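Local coordinates for protein replicative DNA helicase (Nostoc punctiforme, PDB 4O1R) that is represented by its intein, which probably excises itself from the precursor helicase and joins the flanking polypeptides by a new peptide bond, at residues A[36-41]-A[82-87]; A[66-71]-A[96-101]; A[77-82]-A[106-111]. One frame throughout, in Å; residues are numbered along the deposited sequence. Where two conformers were deposited one is given.

Contact 1 of 3, residues A[36-41]-A[82-87]; sequences LNEATM and NGWKRL
Trp84 and Glu38 meet through one hydrogen bond, from the indole N-H to the carboxylate, although the nearest CA atoms of the two segments, Glu38 CA and Gly83 CA, are 10.4 Å apart. At CB of Trp84 the chain turns so that CG lies anti to the carbonyl carbon and beside the backbone N (chi1 -65°), and the second torsion turns the nitrogen-bearing edge of the ring to Glu38. Along that edge, CD1 is 3.8 Å from Glu38 OE2. NE1 follows, donating to Glu38 OE2 at 2.7 Å through a nearly straight bond, 165° at the hydrogen. Beyond it, CE2, at 3.6 Å, and CZ2 of Trp84 lie near the same oxygen on the six-membered-ring side. The acceptor lies in the plane of the indole, but the carboxylate stands almost upright against the ring, the two planes 84° apart, and the N-H reaches OE2 from above the carboxylate plane. Elsewhere Trp84 packs on Leu79 and Ile139 and meets the ring of His141, the next-to-last residue of the chain, edge to face.

Glu38 follows strand 31-37 directly, at the turn into strand 42-55. An Asx turn shapes this bend: Asn37 OD1 accepts from Ala39 N at 2.9 Å, while Asn37 ND2 bonds to Glu44. The contact thus joins that turn to edge strand 83-86 of another sheet of the intein.

Little surface is covered and Glu38 remains exposed, so the link depends on direction more than on packing. A carboxylate oxygen paired with a neutral indole N-H is probably charge-assisted, though no salt bridge, and it satisfies the only polar atom of the tryptophan side chain and would probably restrain rotation of the ring.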
loop_
_atom_site.group_PDB
_atom_site.type_symbol
_atom_site.label_atom_id
_atom_site.label_comp_id
_atom_site.label_asym_id
_atom_site.label_seq_id
_atom_site.Cartn_x
_atom_site.Cartn_y
_atom_site.Cartn_z
ATOM N N LEU A 36 -1.394 2.971 9.006
ATOM C CA LEU A 36 -1.175 2.235 10.232
ATOM C C LEU A 36 -0.325 3.033 11.215
ATOM O O LEU A 36 0.749 3.520 10.863
ATOM C CB LEU A 36 -0.476 0.914 9.902
ATOM C CG LEU A 36 -0.108 0.032 11.101
ATOM C CD1 LEU A 36 -1.333 -0.567 11.763
ATOM C CD2 LEU A 36 0.841 -1.057 10.636
ATOM N N ASN A 37 -0.821 3.172 12.438
ATOM C CA ASN A 37 0.029 3.602 13.545
ATOM C C ASN A 37 0.689 2.349 14.123
ATOM O O ASN A 37 0.026 1.529 14.735
ATOM C CB ASN A 37 -0.791 4.348 14.605
ATOM C CG ASN A 37 0.048 4.813 15.772
ATOM O OD1 ASN A 37 1.111 4.257 16.050
ATOM N ND2 ASN A 37 -0.427 5.843 16.466
ATOM N N GLU A 38 1.992 2.197 13.900
ATOM C CA GLU A 38 2.701 0.980 14.293
ATOM C C GLU A 38 2.851 0.788 15.799
ATOM O O GLU A 38 3.071 -0.331 16.268
ATOM C CB GLU A 38 4.072 0.936 13.637
ATOM C CG GLU A 38 4.126 0.124 12.378
ATOM C CD GLU A 38 5.542 -0.293 12.068
ATOM O OE1 GLU A 38 5.953 -1.404 12.492
ATOM O OE2 GLU A 38 6.250 0.513 11.437
ATOM N N ALA A 39 2.735 1.875 16.553
ATOM C CA ALA A 39 2.832 1.802 18.012
ATOM C C ALA A 39 1.569 1.200 18.625
ATOM O O ALA A 39 1.647 0.429 19.583
ATOM C CB ALA A 39 3.116 3.169 18.595
ATOM N N THR A 40 0.409 1.550 18.069
ATOM C CA THR A 40 -0.872 1.037 18.559
ATOM C C THR A 40 -1.350 -0.158 17.739
ATOM O O THR A 40 -2.255 -0.885 18.154
ATOM C CB THR A 40 -1.972 2.126 18.531
ATOM O OG1 THR A 40 -2.181 2.557 17.179
ATOM C CG2 THR A 40 -1.577 3.324 19.374
ATOM N N MET A 41 -0.738 -0.348 16.567
ATOM C CA MET A 41 -1.196 -1.325 15.576
ATOM C C MET A 41 -2.666 -1.111 15.199
ATOM O O MET A 41 -3.422 -2.056 14.988
ATOM C CB MET A 41 -0.885 -2.771 16.002
ATOM C CG MET A 41 0.606 -3.068 16.065
ATOM S SD MET A 41 1.466 -2.839 14.490
ATOM C CE MET A 41 0.863 -4.248 13.557
ATOM N N ASN A 82 7.993 -9.684 11.329
ATOM C CA ASN A 82 9.400 -9.419 11.601
ATOM C C ASN A 82 9.901 -8.127 10.945
ATOM O O ASN A 82 11.106 -7.966 10.737
ATOM C CB ASN A 82 10.265 -10.647 11.277
ATOM C CG ASN A 82 10.154 -11.708 12.355
ATOM O OD1 ASN A 82 10.339 -11.411 13.532
ATOM N ND2 ASN A 82 9.796 -12.930 11.970
ATOM N N GLY A 83 8.979 -7.207 10.662
ATOM C CA GLY A 83 9.362 -5.884 10.174
ATOM C C GLY A 83 8.991 -5.631 8.729
ATOM O O GLY A 83 8.457 -6.495 8.016
ATOM N N TRP A 84 9.271 -4.416 8.278
ATOM C CA TRP A 84 8.999 -4.048 6.886
ATOM C C TRP A 84 9.982 -4.755 5.958
ATOM O O TRP A 84 11.181 -4.838 6.254
ATOM C CB TRP A 84 9.126 -2.529 6.713
ATOM C CG TRP A 84 8.098 -1.766 7.476
ATOM C CD1 TRP A 84 8.243 -1.214 8.723
ATOM C CD2 TRP A 84 6.759 -1.479 7.063
ATOM N NE1 TRP A 84 7.074 -0.600 9.106
ATOM C CE2 TRP A 84 6.149 -0.734 8.105
ATOM C CE3 TRP A 84 6.020 -1.756 5.901
ATOM C CZ2 TRP A 84 4.828 -0.271 8.025
ATOM C CZ3 TRP A 84 4.701 -1.288 5.821
ATOM C CH2 TRP A 84 4.127 -0.558 6.883
ATOM N N LYS A 85 9.466 -5.276 4.847
ATOM C CA LYS A 85 10.287 -5.989 3.858
ATOM C C LYS A 85 9.894 -5.580 2.447
ATOM O O LYS A 85 8.706 -5.379 2.150
ATOM C CB LYS A 85 10.088 -7.506 3.974
ATOM C CG LYS A 85 10.540 -8.119 5.292
ATOM C CD LYS A 85 10.747 -9.598 5.127
ATOM C CE LYS A 85 11.209 -10.218 6.411
ATOM N NZ LYS A 85 11.252 -11.695 6.256
ATOM N N ARG A 86 10.898 -5.451 1.589
ATOM C CA ARG A 86 10.662 -5.255 0.160
ATOM C C ARG A 86 9.858 -6.407 -0.417
ATOM O O ARG A 86 10.047 -7.572 -0.026
ATOM C CB ARG A 86 11.996 -5.218 -0.573
ATOM C CG ARG A 86 12.899 -4.050 -0.214
ATOM C CD ARG A 86 14.309 -4.288 -0.732
ATOM N NE ARG A 86 14.317 -4.476 -2.190
ATOM C CZ ARG A 86 14.834 -3.623 -3.069
ATOM N NH1 ARG A 86 15.370 -2.476 -2.666
ATOM N NH2 ARG A 86 14.777 -3.924 -4.366
ATOM N N LEU A 87 8.989 -6.094 -1.373
ATOM C CA LEU A 87 8.254 -7.124 -2.090
ATOM C C LEU A 87 9.201 -8.209 -2.624
ATOM O O LEU A 87 8.904 -9.413 -2.521
ATOM C CB LEU A 87 7.419 -6.496 -3.226
ATOM C CG LEU A 87 6.631 -7.489 -4.099
ATOM C CD1 LEU A 87 5.368 -6.833 -4.655
ATOM C CD2 LEU A 87 7.495 -8.046 -5.236
#

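Contact 2 of 3, residues A[66-71]-A[96-101]; sequences LGRKIR and LALPRN. Unlike the reference sequence in segment 96-101: Ala97 (reference Cys).
The carbonyl oxygen of Pro99 is gripped by both terminal nitrogens of Arg68. NH1 of Arg68 gives the stronger bond, 2.8 Å to Pro99 O with 152° at the hydrogen, and lies in the carbonyl plane; NH2 of Arg68 adds a weak one of 3.2 Å to Pro99 O. The oxygen sits at the edge of the guanidinium, near its plane, so the group forks around it. A bend at chi2 (-143°) steers the otherwise extended arginine toward it.

On the way the aliphatic part of Arg68 runs alongside Leu98, the two side chains passing in opposite directions: Arg68 CD is 3.6 Å from Leu98 CD2, with Arg68 CG and CB touching the same methyl from slightly farther away. The arginine thereby covers a buried leucine with its methylenes while its charged end binds a backbone oxygen beyond it. Arg68 NH1 has a second acceptor in Asn137 O, which would probably fix the guanidinium further.

Arg68 lies just before strand 69-72, and Leu98 and Pro99 close strand 95-99, which pairs through Leu98 with Tyr107 of strand 106-126. Arg68 and Leu98 both touch Tyr107 and also Ile138, at the start of the C-terminal strand 138-141.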
loop_
_atom_site.group_PDB
_atom_site.type_symbol
_atom_site.label_atom_id
_atom_site.label_comp_id
_atom_site.label_asym_id
_atom_site.label_seq_id
_atom_site.Cartn_x
_atom_site.Cartn_y
_atom_site.Cartn_z
ATOM N N LEU A 66 -6.860 -14.204 1.498
ATOM C CA LEU A 66 -8.212 -13.622 1.535
ATOM C C LEU A 66 -8.627 -13.040 0.200
ATOM O O LEU A 66 -9.784 -12.632 0.022
ATOM C CB LEU A 66 -8.301 -12.514 2.581
ATOM C CG LEU A 66 -8.317 -12.913 4.053
ATOM C CD1 LEU A 66 -8.509 -11.671 4.830
ATOM C CD2 LEU A 66 -9.427 -13.874 4.397
ATOM N N GLY A 67 -7.676 -12.966 -0.731
ATOM C CA GLY A 67 -7.950 -12.504 -2.088
ATOM C C GLY A 67 -7.579 -11.066 -2.370
ATOM O O GLY A 67 -7.877 -10.552 -3.454
ATOM N N ARG A 68 -6.908 -10.404 -1.433
ATOM C CA ARG A 68 -6.447 -9.039 -1.682
ATOM C C ARG A 68 -5.288 -9.077 -2.663
ATOM O O ARG A 68 -4.550 -10.058 -2.713
ATOM C CB ARG A 68 -6.081 -8.362 -0.376
ATOM C CG ARG A 68 -7.253 -8.482 0.589
ATOM C CD ARG A 68 -7.451 -7.296 1.433
ATOM N NE ARG A 68 -8.483 -7.583 2.428
ATOM C CZ ARG A 68 -8.564 -6.974 3.606
ATOM N NH1 ARG A 68 -7.677 -6.034 3.947
ATOM N NH2 ARG A 68 -9.538 -7.307 4.439
ATOM N N LYS A 69 -5.170 -8.042 -3.483
ATOM C CA LYS A 69 -4.220 -8.062 -4.590
ATOM C C LYS A 69 -3.712 -6.653 -4.809
ATOM O O LYS A 69 -4.489 -5.692 -4.736
ATOM C CB LYS A 69 -4.935 -8.515 -5.867
ATOM C CG LYS A 69 -4.027 -8.834 -7.036
ATOM C CD LYS A 69 -4.843 -9.142 -8.281
ATOM C CE LYS A 69 -5.507 -10.500 -8.216
ATOM N NZ LYS A 69 -6.167 -10.827 -9.509
ATOM N N ILE A 70 -2.421 -6.526 -5.089
ATOM C CA ILE A 70 -1.834 -5.228 -5.380
ATOM C C ILE A 70 -0.689 -5.416 -6.351
ATOM O O ILE A 70 -0.069 -6.480 -6.385
ATOM C CB ILE A 70 -1.383 -4.522 -4.073
ATOM C CG1 ILE A 70 -1.086 -3.027 -4.286
ATOM C CG2 ILE A 70 -0.208 -5.276 -3.425
ATOM C CD1 ILE A 70 -0.867 -2.283 -2.967
ATOM N N ARG A 71 -0.417 -4.379 -7.136
ATOM C CA ARG A 71 0.712 -4.386 -8.072
ATOM C C ARG A 71 1.681 -3.302 -7.662
ATOM O O ARG A 71 1.335 -2.121 -7.653
ATOM C CB ARG A 71 0.239 -4.210 -9.521
ATOM C CG ARG A 71 -0.588 -5.429 -9.940
ATOM C CD ARG A 71 -1.216 -5.294 -11.292
ATOM N NE ARG A 71 -0.213 -5.363 -12.338
ATOM C CZ ARG A 71 -0.091 -4.477 -13.317
ATOM N NH1 ARG A 71 -0.927 -3.446 -13.386
ATOM N NH2 ARG A 71 0.859 -4.636 -14.231
ATOM N N LEU A 96 1.474 -10.782 5.772
ATOM C CA LEU A 96 1.522 -9.318 5.719
ATOM C C LEU A 96 0.381 -8.722 6.520
ATOM O O LEU A 96 -0.698 -9.322 6.626
ATOM C CB LEU A 96 1.374 -8.814 4.283
ATOM C CG LEU A 96 2.354 -9.302 3.238
ATOM C CD1 LEU A 96 1.991 -8.617 1.932
ATOM C CD2 LEU A 96 3.761 -8.950 3.687
ATOM N N ALA A 97 0.617 -7.521 7.054
ATOM C CA ALA A 97 -0.413 -6.795 7.785
ATOM C C ALA A 97 -1.406 -6.153 6.839
ATOM O O ALA A 97 -1.023 -5.420 5.911
ATOM C CB ALA A 97 0.217 -5.721 8.650
ATOM N N LEU A 98 -2.680 -6.425 7.092
ATOM C CA LEU A 98 -3.774 -5.880 6.294
ATOM C C LEU A 98 -4.851 -5.385 7.239
ATOM O O LEU A 98 -5.037 -5.971 8.298
ATOM C CB LEU A 98 -4.359 -6.986 5.391
ATOM C CG LEU A 98 -3.793 -7.268 3.991
ATOM C CD1 LEU A 98 -2.342 -7.681 4.010
ATOM C CD2 LEU A 98 -4.585 -8.362 3.324
ATOM N N PRO A 99 -5.584 -4.320 6.860
ATOM C CA PRO A 99 -6.722 -3.909 7.686
ATOM C C PRO A 99 -7.837 -4.938 7.684
ATOM O O PRO A 99 -8.097 -5.591 6.664
ATOM C CB PRO A 99 -7.225 -2.626 7.009
ATOM C CG PRO A 99 -6.263 -2.257 6.018
ATOM C CD PRO A 99 -5.364 -3.417 5.719
ATOM N N ARG A 100 -8.496 -5.075 8.834
ATOM C CA ARG A 100 -9.702 -5.877 8.931
ATOM C C ARG A 100 -10.816 -5.169 8.162
ATOM O O ARG A 100 -10.715 -3.966 7.885
ATOM C CB ARG A 100 -10.088 -6.094 10.401
ATOM C CG ARG A 100 -9.066 -6.919 11.168
ATOM C CD ARG A 100 -9.607 -7.438 12.500
ATOM N NE ARG A 100 -8.681 -8.390 13.121
ATOM C CZ ARG A 100 -8.636 -9.696 12.852
ATOM N NH1 ARG A 100 -9.467 -10.236 11.964
ATOM N NH2 ARG A 100 -7.749 -10.469 13.470
ATOM N N ASN A 101 -11.857 -5.919 7.808
ATOM C CA ASN A 101 -12.987 -5.383 7.040
ATOM C C ASN A 101 -13.697 -4.238 7.763
ATOM O O ASN A 101 -14.118 -3.260 7.141
ATOM C CB ASN A 101 -13.976 -6.501 6.687
ATOM C CG ASN A 101 -13.396 -7.511 5.705
ATOM O OD1 ASN A 101 -12.657 -7.152 4.786
ATOM N ND2 ASN A 101 -13.745 -8.783 5.888
#

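Contact 3 of 3, residues A[77-82]-A[106-111]. Unlike the reference sequence in segment 106-111: Ile106 (reference Val). With NA (sodium ion), chain D.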
loop_
_atom_site.group_PDB
_atom_site.type_symbol
_atom_site.label_atom_id
_atom_site.label_comp_id
_atom_site.label_asym_id
_atom_site.label_seq_id
_atom_site.Cartn_x
_atom_site.Cartn_y
_atom_site.Cartn_z
ATOM N N LYS A 77 7.849 -1.668 0.149
ATOM C CA LYS A 77 7.833 -2.419 1.413
ATOM C C LYS A 77 6.420 -2.668 1.947
ATOM O O LYS A 77 5.513 -1.831 1.826
ATOM C CB LYS A 77 8.697 -1.738 2.477
ATOM C CG LYS A 77 10.204 -1.753 2.145
ATOM C CD LYS A 77 11.059 -1.258 3.305
ATOM C CE LYS A 77 12.535 -1.363 2.966
ATOM N NZ LYS A 77 13.395 -1.054 4.132
ATOM N N PHE A 78 6.272 -3.860 2.518
ATOM C CA PHE A 78 5.057 -4.352 3.163
ATOM C C PHE A 78 5.428 -4.794 4.570
ATOM O O PHE A 78 6.602 -5.057 4.850
ATOM C CB PHE A 78 4.495 -5.532 2.371
ATOM C CG PHE A 78 4.034 -5.143 0.997
ATOM C CD1 PHE A 78 4.943 -5.022 -0.051
ATOM C CD2 PHE A 78 2.695 -4.856 0.749
ATOM C CE1 PHE A 78 4.523 -4.636 -1.316
ATOM C CE2 PHE A 78 2.274 -4.476 -0.523
ATOM C CZ PHE A 78 3.192 -4.363 -1.549
ATOM N N LEU A 79 4.447 -4.863 5.468
ATOM C CA LEU A 79 4.767 -5.141 6.867
ATOM C C LEU A 79 4.580 -6.613 7.211
ATOM O O LEU A 79 3.482 -7.162 7.058
ATOM C CB LEU A 79 3.901 -4.277 7.791
ATOM C CG LEU A 79 4.178 -4.458 9.292
ATOM C CD1 LEU A 79 5.619 -4.137 9.648
ATOM C CD2 LEU A 79 3.229 -3.602 10.104
ATOM N N THR A 80 5.654 -7.249 7.666
ATOM C CA THR A 80 5.571 -8.616 8.181
ATOM C C THR A 80 5.696 -8.586 9.711
ATOM O O THR A 80 6.000 -7.541 10.292
ATOM C CB THR A 80 6.702 -9.516 7.635
ATOM O OG1 THR A 80 7.944 -9.203 8.299
ATOM C CG2 THR A 80 6.838 -9.377 6.120
ATOM N N ILE A 81 5.500 -9.738 10.356
ATOM C CA ILE A 81 5.614 -9.835 11.814
ATOM C C ILE A 81 7.057 -9.604 12.270
ATOM O O ILE A 81 7.307 -9.372 13.459
ATOM C CB ILE A 81 5.082 -11.218 12.304
ATOM C CG1 ILE A 81 4.727 -11.206 13.797
ATOM C CG2 ILE A 81 6.067 -12.343 11.992
ATOM C CD1 ILE A 81 3.569 -10.345 14.113
ATOM N N ASN A 82 7.993 -9.684 11.329
ATOM C CA ASN A 82 9.400 -9.419 11.601
ATOM C C ASN A 82 9.901 -8.127 10.945
ATOM O O ASN A 82 11.106 -7.966 10.737
ATOM C CB ASN A 82 10.265 -10.647 11.277
ATOM C CG ASN A 82 10.154 -11.708 12.355
ATOM O OD1 ASN A 82 10.339 -11.411 13.532
ATOM N ND2 ASN A 82 9.796 -12.930 11.970
ATOM N N ILE A 106 -5.673 -4.735 12.613
ATOM C CA ILE A 106 -5.065 -5.417 11.480
ATOM C C ILE A 106 -5.128 -6.936 11.657
ATOM O O ILE A 106 -5.337 -7.456 12.764
ATOM C CB ILE A 106 -3.605 -4.925 11.185
ATOM C CG1 ILE A 106 -2.656 -5.198 12.355
ATOM C CG2 ILE A 106 -3.599 -3.445 10.778
ATOM C CD1 ILE A 106 -1.944 -6.528 12.275
ATOM N N TYR A 107 -4.972 -7.643 10.544
ATOM C CA TYR A 107 -4.844 -9.088 10.551
ATOM C C TYR A 107 -3.655 -9.453 9.673
ATOM O O TYR A 107 -3.273 -8.703 8.770
ATOM C CB TYR A 107 -6.149 -9.805 10.187
ATOM C CG TYR A 107 -6.411 -9.834 8.729
ATOM C CD1 TYR A 107 -6.113 -10.962 7.981
ATOM C CD2 TYR A 107 -6.933 -8.724 8.082
ATOM C CE1 TYR A 107 -6.329 -10.980 6.641
ATOM C CE2 TYR A 107 -7.156 -8.737 6.739
ATOM C CZ TYR A 107 -6.851 -9.862 6.020
ATOM O OH TYR A 107 -7.071 -9.872 4.665
ATOM N N TRP A 108 -3.067 -10.610 9.945
ATOM C CA TRP A 108 -1.880 -11.060 9.223
ATOM C C TRP A 108 -2.250 -12.095 8.178
ATOM O O TRP A 108 -2.427 -13.270 8.507
ATOM C CB TRP A 108 -0.889 -11.662 10.216
ATOM C CG TRP A 108 -0.406 -10.662 11.215
ATOM C CD1 TRP A 108 -0.870 -10.486 12.487
ATOM C CD2 TRP A 108 0.617 -9.671 11.020
ATOM N NE1 TRP A 108 -0.188 -9.463 13.099
ATOM C CE2 TRP A 108 0.731 -8.946 12.223
ATOM C CE3 TRP A 108 1.468 -9.343 9.952
ATOM C CZ2 TRP A 108 1.645 -7.897 12.388
ATOM C CZ3 TRP A 108 2.379 -8.294 10.124
ATOM C CH2 TRP A 108 2.461 -7.589 11.332
ATOM N N ASP A 109 -2.362 -11.665 6.926
ATOM C CA ASP A 109 -2.812 -12.554 5.859
ATOM C C ASP A 109 -1.617 -13.206 5.173
ATOM O O ASP A 109 -0.548 -12.612 5.052
ATOM C CB ASP A 109 -3.657 -11.783 4.840
ATOM C CG ASP A 109 -4.599 -12.684 4.040
ATOM O OD1 ASP A 109 -4.701 -13.899 4.313
ATOM O OD2 ASP A 109 -5.258 -12.127 3.157
ATOM N N GLU A 110 -1.820 -14.416 4.690
ATOM C CA GLU A 110 -0.784 -15.172 4.007
ATOM C C GLU A 110 -0.666 -14.768 2.536
ATOM O O GLU A 110 -1.682 -14.654 1.834
ATOM C CB GLU A 110 -1.171 -16.652 4.084
ATOM C CG GLU A 110 -0.119 -17.576 3.534
ATOM C CD GLU A 110 -0.643 -18.953 3.223
ATOM O OE1 GLU A 110 -1.763 -19.070 2.682
ATOM O OE2 GLU A 110 0.092 -19.912 3.472
ATOM N N ILE A 111 0.566 -14.586 2.062
ATOM C CA ILE A 111 0.821 -14.408 0.628
ATOM C C ILE A 111 0.678 -15.747 -0.082
ATOM O O ILE A 111 1.320 -16.738 0.318
ATOM C CB ILE A 111 2.241 -13.875 0.386
ATOM C CG1 ILE A 111 2.400 -12.485 1.004
ATOM C CG2 ILE A 111 2.553 -13.826 -1.127
ATOM C CD1 ILE A 111 3.837 -12.045 1.131
HETATM NA NA NA D . 7.787 -8.928 15.713
HETATM O O HOH W 1 8.853 -10.880 15.622
HETATM O O HOH W 2 6.208 -10.199 17.122
HETATM O O HOH W 3 5.863 -7.475 15.472
HETATM O O HOH W 4 9.634 -7.911 15.390
#
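Trp108 lends most of the buried surface here, with Ile81 and Leu79 packed against its six-membered ring. With CG1 anti to the backbone N (chi1 -160°), Ile81 carries CD1 over one ring face in a CH-pi contact, 4.0 Å from the centroid and 28° off the normal; the two side chains cross at about a right angle. Ile106 CD1 covers the opposite face, toward the rim. Leu79 approaches differently: its backbone O meets Trp108 CZ3 at the ring edge at 3.4 Å, and Leu79 CG is 4.1 Å from Trp108 CH2. An alanine in place of Trp108 is likely to open a gap beside Leu79 and leave the Ile81 methyl without the ring it rests on.

The carbonyl O of Ile81 coordinates a sodium ion at 2.4 Å, and four waters make up the remaining ligands observed; one of these donates to Asn82 OD1. An ST turn, Asn82 N to Thr80 OG1 at 3.1 Å, bends the chain here, and Thr80 OG1 also bonds to Gly83 O.

Strand 95-99 runs between the two partners, bonding through Ala97 to Leu79 and through Leu96 to Asp109 of strand 106-126, and the Trp108 ring touches Ala97.

How the contacts relate
Contact 1 is a surface contact, whereas contacts 2 and 3 are partly buried. Their chemistry follows: a lone directional bond to an exposed carboxylate in the first, an arginine combining apolar cover with a grip on main-chain oxygen in the second, and ring packing without any hydrogen bond across the segments in the third. Contacts 1 and 3 share Asn82 and occupy neighbouring strands 83-86 and 77-80, joined by Lys85 N to Phe78 O at 2.9 Å. Contacts 2 and 3 meet through paired strands 95-99 and 106-126. Contacts 1 and 2 do not touch, their nearest atoms being about 5 Å apart; contact 3, which touches both, lies between them in the network.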